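Local coordinates for response regulator receiver domain protein (CheY-like) (Methylobacillus flagellatus KT, PDB 3I42) that probably acts as a phosphorylation-controlled signalling switch of the two-component type, with a CheY-like receiver fold, at residues Arg70-Ser84 with Glu97-Ile109. Residues are numbered along the deposited sequence; the frame is centred on the assembly and turned at random.
Sequences RALPMEKTSKFVAVS and ELFDFYLEKPIDI
Arg-70 reaches Leu-98 O with two nitrogens, NE at 2.9 Å and NH2 at 2.7 Å. Both bonds lie in the guanidinium plane. NH2 also forms a salt bridge with Asp-100 OD2 at 3.2 Å, meeting it from above the carboxylate plane. An alanine here would probably leave Leu-98 O, at the end of helix 93-98, without these two donors and Asp-100 without this salt bridge. Lys-79 sets CB against the ring edge of Phe-101. Phe-80 N binds the anti lone pair of Asp-100 OD2 at 2.9 Å, and Phe-80 O receives Asp-100 N. Asp-100 CG stands beside its own backbone N (chi1 -57°), which lets carboxylate and N-H hold both backbone polar atoms of Phe-80. Val-81 CG1 packs on Leu-103 CD1 at 3.8 Å. Ala-82 CB sits over the centre of the Phe-99 ring, a CH-pi contact of 3.6 Å to the centroid. Backbone hydrogen bonds join parallel strands 79-84 and 101-104, the latter outermost in the chain's sheet. Val-83 CG1 touches CE of Lys-105. Polar bonds thus fix the approach to strand 101-104, and beyond it Lys-105 NZ forms a salt bridge with Asp-54, the predicted phosphorylation site, consistent with the receiver-domain lysine beside the phosphoacceptor.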
loop_
_atom_site.group_PDB
_atom_site.type_symbol
_atom_site.label_atom_id
_atom_site.label_comp_id
_atom_site.label_asym_id
_atom_site.label_seq_id
_atom_site.Cartn_x
_atom_site.Cartn_y
_atom_site.Cartn_z
ATOM N N ARG A 70 5.601 2.502 14.408
ATOM C CA ARG A 70 6.699 1.986 13.595
ATOM C C ARG A 70 8.079 2.398 14.115
ATOM O O ARG A 70 9.064 1.678 13.911
ATOM C CB ARG A 70 6.570 2.465 12.161
ATOM C CG ARG A 70 5.564 1.681 11.327
ATOM C CD ARG A 70 5.773 1.945 9.836
ATOM N NE ARG A 70 4.789 1.229 9.030
ATOM C CZ ARG A 70 4.830 -0.079 8.786
ATOM N NH1 ARG A 70 5.809 -0.843 9.290
ATOM N NH2 ARG A 70 3.873 -0.628 8.052
ATOM N N ALA A 71 8.150 3.567 14.755
ATOM C CA ALA A 71 9.420 4.110 15.232
ATOM C C ALA A 71 9.780 3.606 16.627
ATOM O O ALA A 71 10.883 3.825 17.085
ATOM C CB ALA A 71 9.413 5.657 15.187
ATOM N N LEU A 72 8.863 2.936 17.310
ATOM C CA LEU A 72 9.197 2.314 18.583
ATOM C C LEU A 72 10.223 1.199 18.397
ATOM O O LEU A 72 10.286 0.583 17.319
ATOM C CB LEU A 72 7.958 1.758 19.260
ATOM C CG LEU A 72 7.083 2.758 19.981
ATOM C CD1 LEU A 72 5.750 2.103 20.324
ATOM C CD2 LEU A 72 7.779 3.234 21.237
ATOM N N PRO A 73 11.047 0.937 19.436
ATOM C CA PRO A 73 11.964 -0.180 19.294
ATOM C C PRO A 73 11.178 -1.468 19.504
ATOM O O PRO A 73 10.605 -1.702 20.593
ATOM C CB PRO A 73 12.985 0.027 20.426
ATOM C CG PRO A 73 12.538 1.249 21.194
ATOM C CD PRO A 73 11.116 1.517 20.789
ATOM N N MET A 74 11.129 -2.262 18.441
ATOM C CA MET A 74 10.458 -3.535 18.443
ATOM C C MET A 74 11.498 -4.611 18.172
ATOM O O MET A 74 12.291 -4.515 17.219
ATOM C CB MET A 74 9.389 -3.566 17.349
ATOM C CG MET A 74 8.046 -2.971 17.745
ATOM S SD MET A 74 6.960 -2.809 16.304
ATOM C CE MET A 74 7.736 -1.423 15.429
ATOM N N GLU A 75 11.480 -5.626 19.034
ATOM C CA GLU A 75 12.214 -6.874 18.837
ATOM C C GLU A 75 11.937 -7.436 17.424
ATOM O O GLU A 75 12.869 -7.597 16.625
ATOM C CB GLU A 75 11.799 -7.861 19.942
ATOM C CG GLU A 75 12.943 -8.630 20.595
ATOM C CD GLU A 75 13.241 -9.966 19.894
ATOM O OE1 GLU A 75 13.510 -9.963 18.659
ATOM O OE2 GLU A 75 13.210 -11.021 20.585
ATOM N N LYS A 76 10.655 -7.690 17.130
ATOM C CA LYS A 76 10.163 -8.090 15.797
ATOM C C LYS A 76 9.172 -7.049 15.304
ATOM O O LYS A 76 8.496 -6.411 16.117
ATOM C CB LYS A 76 9.439 -9.441 15.875
ATOM N N THR A 77 9.046 -6.895 13.989
ATOM C CA THR A 77 8.164 -5.861 13.429
ATOM C C THR A 77 6.716 -6.314 13.180
ATOM O O THR A 77 6.462 -7.389 12.656
ATOM C CB THR A 77 8.830 -5.168 12.219
ATOM O OG1 THR A 77 9.646 -4.090 12.714
ATOM C CG2 THR A 77 7.800 -4.616 11.220
ATOM N N SER A 78 5.773 -5.494 13.624
ATOM C CA SER A 78 4.361 -5.821 13.519
ATOM C C SER A 78 3.893 -5.516 12.116
ATOM O O SER A 78 4.517 -4.727 11.415
ATOM C CB SER A 78 3.546 -4.983 14.503
ATOM O OG SER A 78 4.047 -5.115 15.820
ATOM N N LYS A 79 2.782 -6.132 11.711
ATOM C CA LYS A 79 2.064 -5.697 10.520
ATOM C C LYS A 79 0.977 -4.781 11.008
ATOM O O LYS A 79 0.408 -5.036 12.079
ATOM C CB LYS A 79 1.458 -6.897 9.821
ATOM C CG LYS A 79 2.480 -7.946 9.398
ATOM C CD LYS A 79 3.079 -7.636 8.064
ATOM C CE LYS A 79 4.500 -7.113 8.229
ATOM N NZ LYS A 79 5.348 -7.418 7.042
ATOM N N PHE A 80 0.720 -3.712 10.248
ATOM C CA PHE A 80 -0.177 -2.633 10.650
ATOM C C PHE A 80 -1.290 -2.570 9.646
ATOM O O PHE A 80 -1.018 -2.526 8.448
ATOM C CB PHE A 80 0.561 -1.260 10.699
ATOM C CG PHE A 80 1.630 -1.202 11.759
ATOM C CD1 PHE A 80 1.318 -0.841 13.046
ATOM C CD2 PHE A 80 2.951 -1.570 11.463
ATOM C CE1 PHE A 80 2.291 -0.855 14.064
ATOM C CE2 PHE A 80 3.950 -1.561 12.455
ATOM C CZ PHE A 80 3.601 -1.210 13.765
ATOM N N VAL A 81 -2.532 -2.525 10.145
ATOM C CA VAL A 81 -3.737 -2.597 9.317
ATOM C C VAL A 81 -4.556 -1.346 9.565
ATOM O O VAL A 81 -4.847 -1.030 10.713
ATOM C CB VAL A 81 -4.627 -3.819 9.739
ATOM C CG1 VAL A 81 -5.731 -4.065 8.726
ATOM C CG2 VAL A 81 -3.776 -5.067 9.927
ATOM N N ALA A 82 -4.932 -0.638 8.502
ATOM C CA ALA A 82 -5.788 0.546 8.594
ATOM C C ALA A 82 -7.228 0.101 8.563
ATOM O O ALA A 82 -7.618 -0.684 7.701
ATOM C CB ALA A 82 -5.567 1.466 7.417
ATOM N N VAL A 83 -8.038 0.656 9.442
ATOM C CA VAL A 83 -9.438 0.302 9.471
ATOM C C VAL A 83 -10.205 1.588 9.265
ATOM O O VAL A 83 -10.172 2.473 10.114
ATOM C CB VAL A 83 -9.812 -0.348 10.820
ATOM C CG1 VAL A 83 -11.313 -0.569 10.918
ATOM C CG2 VAL A 83 -9.005 -1.653 11.027
ATOM N N SER A 84 -10.857 1.703 8.117
ATOM C CA SER A 84 -11.488 2.950 7.754
ATOM C C SER A 84 -12.940 2.755 7.407
ATOM O O SER A 84 -13.318 1.721 6.871
ATOM C CB SER A 84 -10.785 3.539 6.537
ATOM O OG SER A 84 -11.405 4.780 6.166
ATOM N N GLU A 97 1.543 3.845 1.936
ATOM C CA GLU A 97 2.938 3.489 2.202
ATOM C C GLU A 97 3.159 2.900 3.586
ATOM O O GLU A 97 3.960 1.980 3.738
ATOM C CB GLU A 97 3.847 4.687 1.960
ATOM C CG GLU A 97 3.830 5.132 0.500
ATOM C CD GLU A 97 4.585 6.410 0.250
ATOM O OE1 GLU A 97 4.682 7.211 1.195
ATOM O OE2 GLU A 97 5.070 6.619 -0.887
ATOM N N LEU A 98 2.456 3.425 4.584
ATOM C CA LEU A 98 2.742 3.099 5.997
ATOM C C LEU A 98 1.920 1.969 6.613
ATOM O O LEU A 98 2.271 1.454 7.686
ATOM C CB LEU A 98 2.575 4.352 6.849
ATOM C CG LEU A 98 3.637 5.442 6.718
ATOM C CD1 LEU A 98 2.994 6.776 6.998
ATOM C CD2 LEU A 98 4.781 5.161 7.683
ATOM N N PHE A 99 0.812 1.594 5.972
ATOM C CA PHE A 99 0.083 0.400 6.443
ATOM C C PHE A 99 0.372 -0.771 5.528
ATOM O O PHE A 99 0.686 -0.594 4.360
ATOM C CB PHE A 99 -1.405 0.640 6.476
ATOM C CG PHE A 99 -1.845 1.554 7.545
ATOM C CD1 PHE A 99 -2.097 1.070 8.830
ATOM C CD2 PHE A 99 -2.054 2.899 7.271
ATOM C CE1 PHE A 99 -2.528 1.925 9.843
ATOM C CE2 PHE A 99 -2.478 3.773 8.282
ATOM C CZ PHE A 99 -2.723 3.286 9.571
ATOM N N ASP A 100 0.269 -1.973 6.067
ATOM C CA ASP A 100 0.525 -3.174 5.291
ATOM C C ASP A 100 -0.770 -3.746 4.699
ATOM O O ASP A 100 -0.747 -4.356 3.630
ATOM C CB ASP A 100 1.218 -4.207 6.189
ATOM C CG ASP A 100 2.518 -3.681 6.797
ATOM O OD1 ASP A 100 3.467 -3.423 6.030
ATOM O OD2 ASP A 100 2.581 -3.523 8.034
ATOM N N PHE A 101 -1.879 -3.558 5.412
ATOM C CA PHE A 101 -3.188 -4.078 5.006
ATOM C C PHE A 101 -4.238 -3.047 5.320
ATOM O O PHE A 101 -4.048 -2.166 6.144
ATOM C CB PHE A 101 -3.545 -5.409 5.726
ATOM C CG PHE A 101 -2.476 -6.471 5.627
ATOM C CD1 PHE A 101 -2.418 -7.331 4.540
ATOM C CD2 PHE A 101 -1.525 -6.609 6.626
ATOM C CE1 PHE A 101 -1.418 -8.288 4.454
ATOM C CE2 PHE A 101 -0.527 -7.592 6.555
ATOM C CZ PHE A 101 -0.467 -8.418 5.478
ATOM N N TYR A 102 -5.369 -3.157 4.653
ATOM C CA TYR A 102 -6.380 -2.137 4.741
ATOM C C TYR A 102 -7.721 -2.858 4.842
ATOM O O TYR A 102 -7.939 -3.820 4.137
ATOM C CB TYR A 102 -6.302 -1.198 3.507
ATOM C CG TYR A 102 -4.875 -0.897 3.041
ATOM C CD1 TYR A 102 -4.183 0.281 3.451
ATOM C CD2 TYR A 102 -4.209 -1.782 2.199
ATOM C CE1 TYR A 102 -2.841 0.547 3.009
ATOM C CE2 TYR A 102 -2.882 -1.537 1.778
ATOM C CZ TYR A 102 -2.217 -0.377 2.181
ATOM O OH TYR A 102 -0.929 -0.188 1.730
ATOM N N LEU A 103 -8.571 -2.400 5.762
ATOM C CA LEU A 103 -9.907 -2.927 6.025
ATOM C C LEU A 103 -10.901 -1.795 5.918
ATOM O O LEU A 103 -10.617 -0.661 6.301
ATOM C CB LEU A 103 -9.984 -3.476 7.453
ATOM C CG LEU A 103 -9.413 -4.864 7.670
ATOM C CD1 LEU A 103 -9.388 -5.177 9.146
ATOM C CD2 LEU A 103 -10.273 -5.890 6.915
ATOM N N GLU A 104 -12.076 -2.085 5.394
ATOM C CA GLU A 104 -13.126 -1.074 5.359
ATOM C C GLU A 104 -14.234 -1.524 6.298
ATOM O O GLU A 104 -14.614 -2.693 6.277
ATOM C CB GLU A 104 -13.633 -0.971 3.928
ATOM C CG GLU A 104 -14.321 0.308 3.572
ATOM C CD GLU A 104 -14.859 0.264 2.157
ATOM O OE1 GLU A 104 -14.149 -0.236 1.257
ATOM O OE2 GLU A 104 -16.000 0.716 1.951
ATOM N N LYS A 105 -14.736 -0.632 7.150
ATOM C CA LYS A 105 -15.912 -0.963 7.991
ATOM C C LYS A 105 -17.193 -1.149 7.148
ATOM O O LYS A 105 -17.355 -0.501 6.112
ATOM C CB LYS A 105 -16.162 0.085 9.068
ATOM C CG LYS A 105 -15.077 0.166 10.110
ATOM C CD LYS A 105 -15.208 1.478 10.847
ATOM C CE LYS A 105 -13.880 1.979 11.377
ATOM N NZ LYS A 105 -14.011 3.336 11.984
ATOM N N PRO A 106 -18.098 -2.048 7.582
ATOM C CA PRO A 106 -18.009 -2.859 8.795
ATOM C C PRO A 106 -17.087 -4.074 8.610
ATOM O O PRO A 106 -16.994 -4.617 7.511
ATOM C CB PRO A 106 -19.442 -3.302 9.001
ATOM C CG PRO A 106 -19.955 -3.472 7.606
ATOM C CD PRO A 106 -19.290 -2.395 6.781
ATOM N N ILE A 107 -16.384 -4.455 9.675
ATOM C CA ILE A 107 -15.442 -5.572 9.627
ATOM C C ILE A 107 -16.182 -6.905 9.780
ATOM O O ILE A 107 -17.145 -7.019 10.538
ATOM C CB ILE A 107 -14.324 -5.442 10.731
ATOM C CG1 ILE A 107 -13.508 -4.140 10.572
ATOM C CG2 ILE A 107 -13.362 -6.612 10.696
ATOM C CD1 ILE A 107 -12.975 -3.873 9.162
ATOM N N ASP A 108 -15.719 -7.924 9.074
ATOM C CA ASP A 108 -16.254 -9.268 9.266
ATOM C C ASP A 108 -15.177 -10.318 9.030
ATOM O O ASP A 108 -14.109 -10.006 8.498
ATOM C CB ASP A 108 -17.511 -9.495 8.391
ATOM C CG ASP A 108 -17.228 -9.418 6.894
ATOM O OD1 ASP A 108 -16.048 -9.412 6.474
ATOM O OD2 ASP A 108 -18.210 -9.374 6.126
ATOM N N ILE A 109 -15.465 -11.557 9.415
ATOM C CA ILE A 109 -14.498 -12.656 9.338
ATOM C C ILE A 109 -13.920 -12.877 7.943
ATOM O O ILE A 109 -12.771 -13.312 7.811
ATOM C CB ILE A 109 -15.112 -13.954 9.933
ATOM C CG1 ILE A 109 -14.739 -14.047 11.408
ATOM C CG2 ILE A 109 -14.651 -15.211 9.187
ATOM C CD1 ILE A 109 -15.883 -14.435 12.273
#